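Local coordinates for protein glutamate--tRNA ligase (PDB 3AII) that probably attaches glutamate to transfer RNA after activating it with ATP, as a non-discriminating archaeal class I aminoacyl-tRNA synthetase, at residues Glu200-Ser212 with Lys238-Asp250. Residues are numbered along the deposited sequence; the frame is centred on the assembly and turned at random.
Sequences ELKNRGEACHCRS and KTDLNHPNPAIRD. With ZN (zinc ion), chain D.
The zinc-binding lobe of the catalytic domain is joined here to the loop between strands 234-237 and 252-256 by Arg211, one residue past the zinc ligand Cys210, and Asp250. The salt bridge is side-on and two-pronged: Arg211 NE lies 2.8 Å from Asp250 OD2 and Arg211 NH2 lies 3.0 Å from Asp250 OD1, each oxygen offering its syn lone pair. Guanidinium and carboxylate are nearly coplanar, 11° apart. Arg211 reaches it with CG anti to the backbone N (chi1 -154°) and the chain extended to NE. Lys238 CB lies over one guanidinium face and Leu241 CG over the opposite one, which, with the paired bonds, fixes the group's rotation. Asp250 OD1 also accepts a bond from the backbone N of Thr239, which meets it from above the carboxylate plane, while OD2 takes a further bond from Tyr189 OH. An alanine in place of Arg211 would probably leave the Asp250 carboxylate, still bonded by Thr239 N and Tyr189 OH, without its guanidinium partner and open a gap between Lys238 and Leu241. Lys238 NZ, in turn, bonds Arg211 O at 3.1 Å.

At the other end, a Schellman motif with Gly205 as its C-prime residue finishes helix 195-203. Arg249 NH1 donates to Lys202 O at 2.8 Å, an oxygen at this helix end that also accepts a bond from Gly205 N. The guanidinium is fixed at another edge, where NE and NH2 both bind His243 O, close to its plane. Between the two sites Leu241 CD1 presses on Ala207 CA, a tight 3.4 Å.

Cys208 and Cys210 complete the zinc site with Cys191, the last residue of strand 188-191, and Cys193 just after it; Tyr189 of this strand touches Arg211 and Lys238, while Thr239 and His243 touch Tyr305 of helix 299-310.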
ATOM      1  N   GLU A 200      -0.388  13.408 -37.805  1.00 29.03           N
ATOM      2  CA  GLU A 200      -0.323  14.673 -38.529  1.00 40.14           C
ATOM      3  C   GLU A 200      -1.714  15.096 -39.011  1.00 49.19           C
ATOM      4  O   GLU A 200      -2.084  16.269 -38.928  1.00 37.00           O
ATOM      5  CB  GLU A 200       0.645  14.556 -39.707  1.00 43.64           C
ATOM      6  CG  GLU A 200       1.066  15.885 -40.305  1.00 68.53           C
ATOM      7  CD  GLU A 200       2.032  15.718 -41.461  1.00 87.38           C
ATOM      8  OE1 GLU A 200       1.839  14.782 -42.266  1.00 78.35           O
ATOM      9  OE2 GLU A 200       2.982  16.523 -41.566  1.00 90.46           O
ATOM     10  N   LEU A 201      -2.486  14.133 -39.504  1.00 36.77           N
ATOM     11  CA  LEU A 201      -3.850  14.400 -39.955  1.00 28.68           C
ATOM     12  C   LEU A 201      -4.723  14.767 -38.767  1.00 33.96           C
ATOM     13  O   LEU A 201      -5.440  15.771 -38.792  1.00 32.94           O
ATOM     14  CB  LEU A 201      -4.429  13.179 -40.671  1.00 29.07           C
ATOM     15  CG  LEU A 201      -3.858  12.840 -42.046  1.00 39.38           C
ATOM     16  CD1 LEU A 201      -4.414  11.513 -42.546  1.00 35.70           C
ATOM     17  CD2 LEU A 201      -4.151  13.964 -43.042  1.00 35.20           C
ATOM     18  N   LYS A 202      -4.648  13.944 -37.725  1.00 29.43           N
ATOM     19  CA  LYS A 202      -5.444  14.125 -36.518  1.00 27.18           C
ATOM     20  C   LYS A 202      -5.261  15.510 -35.903  1.00 31.95           C
ATOM     21  O   LYS A 202      -6.230  16.150 -35.507  1.00 35.02           O
ATOM     22  CB  LYS A 202      -5.060  13.064 -35.483  1.00 29.88           C
ATOM     23  CG  LYS A 202      -5.970  13.016 -34.267  1.00 33.82           C
ATOM     24  CD  LYS A 202      -5.376  12.138 -33.166  1.00 35.87           C
ATOM     25  CE  LYS A 202      -4.248  12.855 -32.428  1.00 33.84           C
ATOM     26  NZ  LYS A 202      -3.666  12.019 -31.342  1.00 25.70           N
ATOM     27  N   ASN A 203      -4.013  15.960 -35.809  1.00 32.96           N
ATOM     28  CA  ASN A 203      -3.705  17.239 -35.169  1.00 41.88           C
ATOM     29  C   ASN A 203      -4.222  18.436 -35.952  1.00 48.63           C
ATOM     30  O   ASN A 203      -4.347  19.534 -35.409  1.00 49.30           O
ATOM     31  CB  ASN A 203      -2.199  17.384 -34.927  1.00 34.65           C
ATOM     32  CG  ASN A 203      -1.705  16.520 -33.789  1.00 38.03           C
ATOM     33  OD1 ASN A 203      -0.566  16.048 -33.804  1.00 55.07           O
ATOM     34  ND2 ASN A 203      -2.561  16.300 -32.792  1.00 39.57           N
ATOM     35  N   ARG A 204      -4.514  18.215 -37.230  1.00 36.31           N
ATOM     36  CA  ARG A 204      -5.085  19.254 -38.081  1.00 54.35           C
ATOM     37  C   ARG A 204      -6.577  19.024 -38.322  1.00 55.79           C
ATOM     38  O   ARG A 204      -7.179  19.667 -39.184  1.00 50.29           O
ATOM     39  CB  ARG A 204      -4.350  19.323 -39.421  1.00 44.58           C
ATOM     40  CG  ARG A 204      -2.835  19.375 -39.308  1.00 66.24           C
ATOM     41  CD  ARG A 204      -2.210  19.769 -40.639  1.00 70.84           C
ATOM     42  NE  ARG A 204      -2.858  19.104 -41.765  1.00 66.00           N
ATOM     43  CZ  ARG A 204      -2.482  17.929 -42.259  1.00 62.25           C
ATOM     44  NH1 ARG A 204      -3.133  17.401 -43.285  1.00 53.10           N
ATOM     45  NH2 ARG A 204      -1.455  17.281 -41.725  1.00 73.99           N
ATOM     46  N   GLY A 205      -7.166  18.097 -37.568  1.00 42.81           N
ATOM     47  CA  GLY A 205      -8.597  17.846 -37.647  1.00 37.35           C
ATOM     48  C   GLY A 205      -9.053  17.188 -38.936  1.00 37.55           C
ATOM     49  O   GLY A 205     -10.210  17.324 -39.343  1.00 44.19           O
ATOM     50  N   GLU A 206      -8.147  16.465 -39.583  1.00 38.23           N
ATOM     51  CA  GLU A 206      -8.438  15.841 -40.869  1.00 34.36           C
ATOM     52  C   GLU A 206      -8.551  14.327 -40.721  1.00 42.22           C
ATOM     53  O   GLU A 206      -7.770  13.711 -39.993  1.00 34.66           O
ATOM     54  CB  GLU A 206      -7.343  16.196 -41.876  1.00 40.09           C
ATOM     55  CG  GLU A 206      -7.518  15.602 -43.255  1.00 55.70           C
ATOM     56  CD  GLU A 206      -6.591  16.242 -44.271  1.00 72.22           C
ATOM     57  OE1 GLU A 206      -5.858  17.184 -43.897  1.00 64.69           O
ATOM     58  OE2 GLU A 206      -6.597  15.808 -45.443  1.00 81.39           O
ATOM     59  N   ALA A 207      -9.524  13.736 -41.407  1.00 41.19           N
ATOM     60  CA  ALA A 207      -9.762  12.299 -41.317  1.00 31.23           C
ATOM     61  C   ALA A 207      -8.861  11.507 -42.255  1.00 45.94           C
ATOM     62  O   ALA A 207      -8.560  11.945 -43.367  1.00 37.55           O
ATOM     63  CB  ALA A 207     -11.219  11.986 -41.600  1.00 38.55           C
ATOM     64  N   CYS A 208      -8.429  10.337 -41.798  1.00 35.08           N
ATOM     65  CA  CYS A 208      -7.711   9.418 -42.663  1.00 33.57           C
ATOM     66  C   CYS A 208      -8.739   8.672 -43.498  1.00 42.88           C
ATOM     67  O   CYS A 208      -9.943   8.762 -43.245  1.00 29.43           O
ATOM     68  CB  CYS A 208      -6.857   8.438 -41.850  1.00 29.86           C
ATOM     69  SG  CYS A 208      -7.815   7.187 -40.944  1.00 26.81           S
ATOM     70  N   HIS A 209      -8.264   7.940 -44.495  1.00 25.66           N
ATOM     71  CA  HIS A 209      -9.147   7.169 -45.360  1.00 28.90           C
ATOM     72  C   HIS A 209      -9.932   6.102 -44.594  1.00 28.26           C
ATOM     73  O   HIS A 209     -11.078   5.807 -44.927  1.00 31.07           O
ATOM     74  CB  HIS A 209      -8.338   6.528 -46.492  1.00 28.95           C
ATOM     75  CG  HIS A 209      -9.098   5.503 -47.272  1.00 32.48           C
ATOM     76  ND1 HIS A 209     -10.116   5.836 -48.141  1.00 39.75           N
ATOM     77  CD2 HIS A 209      -8.987   4.156 -47.318  1.00 32.35           C
ATOM     78  CE1 HIS A 209     -10.601   4.734 -48.686  1.00 38.59           C
ATOM     79  NE2 HIS A 209      -9.937   3.701 -48.203  1.00 53.67           N
ATOM     80  N   CYS A 210      -9.311   5.532 -43.563  1.00 30.51           N
ATOM     81  CA  CYS A 210      -9.903   4.416 -42.834  1.00 23.12           C
ATOM     82  C   CYS A 210     -11.226   4.837 -42.192  1.00 21.91           C
ATOM     83  O   CYS A 210     -12.139   4.024 -42.019  1.00 25.61           O
ATOM     84  CB  CYS A 210      -8.946   3.934 -41.737  1.00 27.11           C
ATOM     85  SG  CYS A 210      -7.223   3.683 -42.275  1.00 26.85           S
ATOM     86  N   ARG A 211     -11.305   6.110 -41.827  1.00 20.73           N
ATOM     87  CA  ARG A 211     -12.455   6.631 -41.099  1.00 24.71           C
ATOM     88  C   ARG A 211     -13.722   6.626 -41.948  1.00 33.50           C
ATOM     89  O   ARG A 211     -14.824   6.750 -41.416  1.00 26.90           O
ATOM     90  CB  ARG A 211     -12.174   8.049 -40.605  1.00 26.66           C
ATOM     91  CG  ARG A 211     -12.973   8.444 -39.373  1.00 23.45           C
ATOM     92  CD  ARG A 211     -12.771   9.913 -39.048  1.00 27.96           C
ATOM     93  NE  ARG A 211     -13.019  10.221 -37.639  1.00 24.55           N
ATOM     94  CZ  ARG A 211     -14.165  10.693 -37.155  1.00 27.85           C
ATOM     95  NH1 ARG A 211     -15.197  10.917 -37.964  1.00 31.13           N
ATOM     96  NH2 ARG A 211     -14.278  10.949 -35.858  1.00 27.62           N
ATOM     97  N   SER A 212     -13.564   6.474 -43.262  1.00 28.49           N
ATOM     98  CA  SER A 212     -14.708   6.497 -44.172  1.00 24.91           C
ATOM     99  C   SER A 212     -15.207   5.105 -44.552  1.00 30.22           C
ATOM    100  O   SER A 212     -16.213   4.977 -45.259  1.00 29.09           O
ATOM    101  CB  SER A 212     -14.368   7.285 -45.446  1.00 33.91           C
ATOM    102  OG  SER A 212     -13.421   6.585 -46.240  1.00 31.38           O
ATOM    103  N   LYS A 238     -14.427   6.471 -32.971  1.00 18.89           N
ATOM    104  CA  LYS A 238     -14.707   7.745 -33.621  1.00 20.87           C
ATOM    105  C   LYS A 238     -15.177   8.733 -32.567  1.00 24.05           C
ATOM    106  O   LYS A 238     -16.184   8.501 -31.906  1.00 26.64           O
ATOM    107  CB  LYS A 238     -15.769   7.578 -34.714  1.00 24.84           C
ATOM    108  CG  LYS A 238     -15.327   6.690 -35.875  1.00 22.17           C
ATOM    109  CD  LYS A 238     -16.363   6.649 -37.004  1.00 26.66           C
ATOM    110  CE  LYS A 238     -15.900   5.705 -38.108  1.00 27.32           C
ATOM    111  NZ  LYS A 238     -16.791   5.703 -39.325  1.00 30.85           N
ATOM    112  N   THR A 239     -14.434   9.824 -32.392  1.00 23.74           N
ATOM    113  CA  THR A 239     -14.854  10.876 -31.477  1.00 21.19           C
ATOM    114  C   THR A 239     -15.036  12.172 -32.256  1.00 24.45           C
ATOM    115  O   THR A 239     -15.878  12.238 -33.139  1.00 30.11           O
ATOM    116  CB  THR A 239     -13.884  11.044 -30.300  1.00 27.50           C
ATOM    117  OG1 THR A 239     -12.609  11.495 -30.775  1.00 23.65           O
ATOM    118  CG2 THR A 239     -13.710   9.699 -29.588  1.00 20.34           C
ATOM    119  N   ASP A 240     -14.250  13.186 -31.923  1.00 25.85           N
ATOM    120  CA  ASP A 240     -14.303  14.474 -32.604  1.00 29.36           C
ATOM    121  C   ASP A 240     -12.885  14.807 -33.030  1.00 30.87           C
ATOM    122  O   ASP A 240     -12.017  14.994 -32.184  1.00 29.78           O
ATOM    123  CB  ASP A 240     -14.835  15.543 -31.646  1.00 32.60           C
ATOM    124  CG  ASP A 240     -14.615  16.961 -32.156  1.00 40.79           C
ATOM    125  OD1 ASP A 240     -14.314  17.136 -33.353  1.00 42.02           O
ATOM    126  OD2 ASP A 240     -14.748  17.908 -31.350  1.00 53.57           O
ATOM    127  N   LEU A 241     -12.639  14.860 -34.338  1.00 27.95           N
ATOM    128  CA  LEU A 241     -11.286  15.142 -34.815  1.00 35.05           C
ATOM    129  C   LEU A 241     -10.868  16.582 -34.526  1.00 38.18           C
ATOM    130  O   LEU A 241      -9.697  16.932 -34.652  1.00 30.93           O
ATOM    131  CB  LEU A 241     -11.133  14.834 -36.303  1.00 33.85           C
ATOM    132  CG  LEU A 241     -11.104  13.366 -36.725  1.00 27.00           C
ATOM    133  CD1 LEU A 241     -10.857  13.266 -38.217  1.00 32.06           C
ATOM    134  CD2 LEU A 241     -10.045  12.593 -35.956  1.00 40.64           C
ATOM    135  N   ASN A 242     -11.826  17.411 -34.133  1.00 36.85           N
ATOM    136  CA  ASN A 242     -11.519  18.789 -33.779  1.00 40.11           C
ATOM    137  C   ASN A 242     -11.580  19.061 -32.282  1.00 47.21           C
ATOM    138  O   ASN A 242     -11.676  20.213 -31.859  1.00 37.67           O
ATOM    139  CB  ASN A 242     -12.439  19.748 -34.534  1.00 36.66           C
ATOM    140  CG  ASN A 242     -12.117  19.805 -36.005  1.00 45.21           C
ATOM    141  OD1 ASN A 242     -12.837  19.255 -36.836  1.00 48.52           O
ATOM    142  ND2 ASN A 242     -11.011  20.456 -36.336  1.00 31.98           N
ATOM    143  N   HIS A 243     -11.520  18.001 -31.482  1.00 35.61           N
ATOM    144  CA  HIS A 243     -11.585  18.142 -30.034  1.00 30.01           C
ATOM    145  C   HIS A 243     -10.446  19.023 -29.523  1.00 29.44           C
ATOM    146  O   HIS A 243      -9.297  18.857 -29.932  1.00 36.05           O
ATOM    147  CB  HIS A 243     -11.521  16.775 -29.349  1.00 31.17           C
ATOM    148  CG  HIS A 243     -12.059  16.775 -27.953  1.00 30.05           C
ATOM    149  ND1 HIS A 243     -11.399  17.373 -26.900  1.00 31.52           N
ATOM    150  CD2 HIS A 243     -13.196  16.251 -27.436  1.00 30.79           C
ATOM    151  CE1 HIS A 243     -12.109  17.221 -25.796  1.00 35.90           C
ATOM    152  NE2 HIS A 243     -13.204  16.543 -26.094  1.00 35.82           N
ATOM    153  N   PRO A 244     -10.766  19.959 -28.617  1.00 42.94           N
ATOM    154  CA  PRO A 244      -9.766  20.820 -27.978  1.00 46.34           C
ATOM    155  C   PRO A 244      -8.586  20.027 -27.414  1.00 48.50           C
ATOM    156  O   PRO A 244      -7.453  20.507 -27.438  1.00 45.92           O
ATOM    157  CB  PRO A 244     -10.553  21.479 -26.843  1.00 45.72           C
ATOM    158  CG  PRO A 244     -11.952  21.519 -27.337  1.00 47.19           C
ATOM    159  CD  PRO A 244     -12.137  20.282 -28.180  1.00 45.41           C
ATOM    160  N   ASN A 245      -8.850  18.827 -26.907  1.00 34.54           N
ATOM    161  CA  ASN A 245      -7.793  17.959 -26.393  1.00 33.99           C
ATOM    162  C   ASN A 245      -7.410  16.879 -27.407  1.00 39.62           C
ATOM    163  O   ASN A 245      -8.151  15.917 -27.616  1.00 36.55           O
ATOM    164  CB  ASN A 245      -8.230  17.325 -25.069  1.00 30.80           C
ATOM    165  CG  ASN A 245      -7.148  16.455 -24.442  1.00 35.32           C
ATOM    166  OD1 ASN A 245      -6.096  16.223 -25.035  1.00 42.82           O
ATOM    167  ND2 ASN A 245      -7.416  15.958 -23.242  1.00 40.53           N
ATOM    168  N   PRO A 246      -6.236  17.026 -28.031  1.00 39.95           N
ATOM    169  CA  PRO A 246      -5.798  16.152 -29.128  1.00 32.44           C
ATOM    170  C   PRO A 246      -5.795  14.668 -28.754  1.00 36.31           C
ATOM    171  O   PRO A 246      -5.989  13.821 -29.629  1.00 28.78           O
ATOM    172  CB  PRO A 246      -4.368  16.628 -29.405  1.00 61.34           C
ATOM    173  CG  PRO A 246      -3.933  17.306 -28.137  1.00 55.73           C
ATOM    174  CD  PRO A 246      -5.174  17.954 -27.604  1.00 51.39           C
ATOM    175  N   ALA A 247      -5.575  14.362 -27.479  1.00 31.04           N
ATOM    176  CA  ALA A 247      -5.505  12.976 -27.023  1.00 31.05           C
ATOM    177  C   ALA A 247      -6.854  12.271 -27.126  1.00 36.92           C
ATOM    178  O   ALA A 247      -6.919  11.048 -27.257  1.00 31.43           O
ATOM    179  CB  ALA A 247      -4.988  12.908 -25.602  1.00 38.64           C
ATOM    180  N   ILE A 248      -7.930  13.046 -27.059  1.00 31.31           N
ATOM    181  CA  ILE A 248      -9.273  12.477 -27.112  1.00 34.46           C
ATOM    182  C   ILE A 248      -9.709  12.194 -28.558  1.00 29.08           C
ATOM    183  O   ILE A 248     -10.676  11.457 -28.806  1.00 24.82           O
ATOM    184  CB  ILE A 248     -10.272  13.395 -26.373  1.00 24.47           C
ATOM    185  CG1 ILE A 248      -9.856  13.530 -24.904  1.00 31.35           C
ATOM    186  CG2 ILE A 248     -11.691  12.859 -26.484  1.00 27.61           C
ATOM    187  CD1 ILE A 248     -10.730  14.469 -24.114  1.00 45.23           C
ATOM    188  N   ARG A 249      -8.978  12.762 -29.513  1.00 24.72           N
ATOM    189  CA  ARG A 249      -9.284  12.596 -30.931  1.00 25.88           C
ATOM    190  C   ARG A 249      -9.065  11.162 -31.429  1.00 21.60           C
ATOM    191  O   ARG A 249      -7.940  10.668 -31.450  1.00 26.07           O
ATOM    192  CB  ARG A 249      -8.454  13.571 -31.769  1.00 29.23           C
ATOM    193  CG  ARG A 249      -8.806  15.034 -31.533  1.00 35.14           C
ATOM    194  CD  ARG A 249      -7.913  15.951 -32.358  1.00 32.57           C
ATOM    195  NE  ARG A 249      -8.108  17.349 -31.987  1.00 33.84           N
ATOM    196  CZ  ARG A 249      -7.574  18.376 -32.639  1.00 41.26           C
ATOM    197  NH1 ARG A 249      -6.808  18.164 -33.702  1.00 40.90           N
ATOM    198  NH2 ARG A 249      -7.810  19.616 -32.228  1.00 45.14           N
ATOM    199  N   ASP A 250     -10.155  10.506 -31.817  1.00 21.94           N
ATOM    200  CA  ASP A 250     -10.134   9.115 -32.295  1.00 22.72           C
ATOM    201  C   ASP A 250      -9.137   8.200 -31.572  1.00 24.56           C
ATOM    202  O   ASP A 250      -8.233   7.627 -32.185  1.00 21.32           O
ATOM    203  CB  ASP A 250      -9.910   9.055 -33.809  1.00 21.01           C
ATOM    204  CG  ASP A 250     -11.119   9.551 -34.602  1.00 19.49           C
ATOM    205  OD1 ASP A 250     -12.007  10.195 -34.002  1.00 24.16           O
ATOM    206  OD2 ASP A 250     -11.180   9.281 -35.813  1.00 22.53           O
TER
HETATM  207 ZN    ZN D1001      -6.204   5.371 -40.959  1.00 27.33          ZN
HETATM  208  O   HOH W   1      -5.709  10.225 -30.232  1.00 35.62           O
HETATM  209  O   HOH W   2     -14.845   3.777 -40.897  1.00 24.33           O